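Local atomic coordinates of mitogen-activated protein kinase kinase kinase 2 (Homo sapiens, PDB entry 2NPT), a protein that acts as a serine/threonine MAP kinase kinase kinase, phosphorylating kinases downstream in MAPK cascades, and carries a PB1 domain of the kind that pairs with other PB1 domains. Residues V23-R28 with I94-N99. Sequence-based numbering, arbitrary orientation.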
# COMPACT_ATOMS: atom_id res chain seq x y z
N VAL D 23 -4.00 -1.59 5.98
CA VAL D 23 -3.48 -2.79 6.58
C VAL D 23 -2.18 -3.30 5.90
O VAL D 23 -2.13 -3.39 4.69
CB VAL D 23 -4.56 -3.92 6.60
CG1 VAL D 23 -3.95 -5.28 7.07
CG2 VAL D 23 -5.78 -3.54 7.48
N LYS D 24 -1.17 -3.66 6.70
CA LYS D 24 0.07 -4.22 6.21
C LYS D 24 0.18 -5.68 6.66
O LYS D 24 0.42 -6.01 7.86
CB LYS D 24 1.29 -3.41 6.69
CG LYS D 24 2.60 -4.05 6.30
CD LYS D 24 3.79 -3.05 6.20
CE LYS D 24 4.21 -2.48 7.56
NZ LYS D 24 5.41 -1.54 7.56
N PHE D 25 -0.04 -6.57 5.71
CA PHE D 25 0.01 -8.02 5.92
C PHE D 25 1.44 -8.49 5.73
O PHE D 25 2.18 -7.97 4.87
CB PHE D 25 -0.81 -8.79 4.89
CG PHE D 25 -2.30 -8.67 5.03
CD1 PHE D 25 -2.96 -9.22 6.11
CD2 PHE D 25 -3.04 -8.12 4.01
CE1 PHE D 25 -4.33 -9.19 6.22
CE2 PHE D 25 -4.44 -8.05 4.12
CZ PHE D 25 -5.08 -8.59 5.24
N GLU D 26 1.81 -9.50 6.48
CA GLU D 26 3.08 -10.15 6.29
C GLU D 26 2.91 -11.66 6.29
O GLU D 26 2.22 -12.21 7.15
CB GLU D 26 4.03 -9.72 7.41
CG GLU D 26 5.36 -10.46 7.38
CD GLU D 26 6.30 -10.07 8.54
OE1 GLU D 26 5.92 -9.24 9.43
OE2 GLU D 26 7.41 -10.67 8.60
N HIS D 27 3.52 -12.31 5.31
CA HIS D 27 3.56 -13.77 5.23
C HIS D 27 4.84 -14.24 4.59
O HIS D 27 5.17 -13.85 3.48
CB HIS D 27 2.40 -14.30 4.44
CG HIS D 27 2.36 -15.79 4.40
ND1 HIS D 27 2.15 -16.54 5.53
CD2 HIS D 27 2.55 -16.66 3.39
CE1 HIS D 27 2.21 -17.82 5.22
NE2 HIS D 27 2.45 -17.92 3.92
N ARG D 28 5.58 -15.06 5.34
CA ARG D 28 6.85 -15.61 4.90
C ARG D 28 7.80 -14.60 4.25
O ARG D 28 8.34 -14.82 3.17
CB ARG D 28 6.60 -16.85 4.01
CG ARG D 28 6.07 -18.04 4.78
CD ARG D 28 5.56 -19.10 3.80
NE ARG D 28 6.64 -19.79 3.10
CZ ARG D 28 6.46 -20.54 2.01
N ILE D 94 -0.53 -7.01 10.41
CA ILE D 94 -1.12 -8.32 10.58
C ILE D 94 -0.19 -9.35 10.02
O ILE D 94 0.11 -9.39 8.82
CB ILE D 94 -2.51 -8.45 9.86
CG1 ILE D 94 -3.55 -7.45 10.36
CG2 ILE D 94 -3.05 -9.92 10.01
CD1 ILE D 94 -3.86 -7.49 11.84
N LEU D 95 0.26 -10.22 10.91
CA LEU D 95 1.07 -11.33 10.55
C LEU D 95 0.14 -12.51 10.22
O LEU D 95 -0.81 -12.81 10.98
CB LEU D 95 2.02 -11.60 11.74
CG LEU D 95 2.83 -12.85 11.61
CD1 LEU D 95 3.79 -12.71 10.44
CD2 LEU D 95 3.55 -13.15 12.96
N LEU D 96 0.40 -13.16 9.09
CA LEU D 96 -0.41 -14.26 8.58
C LEU D 96 0.34 -15.60 8.76
O LEU D 96 1.49 -15.73 8.35
CB LEU D 96 -0.73 -14.05 7.11
CG LEU D 96 -1.46 -12.76 6.73
CD1 LEU D 96 -1.49 -12.57 5.20
CD2 LEU D 96 -2.90 -12.70 7.37
N VAL D 97 -0.34 -16.57 9.35
CA VAL D 97 0.20 -17.92 9.51
C VAL D 97 -0.77 -18.91 8.89
O VAL D 97 -1.97 -18.78 9.03
CB VAL D 97 0.44 -18.23 11.03
CG1 VAL D 97 0.82 -19.66 11.22
CG2 VAL D 97 1.49 -17.29 11.60
N ILE D 98 -0.27 -19.87 8.13
CA ILE D 98 -1.14 -20.79 7.39
C ILE D 98 -2.03 -21.60 8.34
O ILE D 98 -1.54 -22.21 9.29
CB ILE D 98 -0.34 -21.75 6.49
CG1 ILE D 98 0.12 -21.00 5.24
CG2 ILE D 98 -1.20 -22.96 6.08
CD1 ILE D 98 1.27 -21.63 4.50
N ASN D 99 -3.34 -21.53 8.08
CA ASN D 99 -4.40 -22.28 8.76
C ASN D 99 -5.50 -21.36 9.26
O ASN D 99 -6.53 -21.22 8.59
CB ASN D 99 -3.85 -23.16 9.90
O HOH W 1 4.50 -15.63 8.26
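Strands 23-27 and 94-98 run parallel, their axes approaching to 4.7 Å and splayed by 33°, with F25 beside I94 and E26 beside L95. Three backbone bonds join them: I94 N to K24 O, E26 N to I94 O, and L96 N to E26 O, the last the shortest at 2.8 Å. The CA of F25 adds a CH...O contact to I94 O. On the face carrying V23, F25, I94 and L96, the F25 ring meets the other three. V23 CG1, swung anti to its own backbone N (chi1 172°), sits 3.9 Å above the middle of one ring face and also touches I94 CG1. L96 CD2 reaches F25 CD1 obliquely at 3.7 Å, while I94 lies alongside the ring. L45 of helix 42-53 packs against V23 and F25, and A49 and F53 of that helix against L96. On the reverse face, L95 CD1 rests against the extended E26 side chain. Past the last bridge, H27 takes over from the backbone: its ND1-H points nearly straight (170°) at L96 O, 3.0 Å away. The oxygen lies in the imidazole plane, but the nitrogen stands well above the carbonyl plane; the same oxygen also accepts a bond from a water that in turn accepts one from R28 N. I98 CG1 comes obliquely to H27 CE1 at 3.8 Å. This pairing of the first and last strands is the central parallel pair of the ubiquitin-like beta-grasp. Donating from ND1 implies a proton there, and imidazole and water together prolong the strand pairing where direct backbone bonding ends.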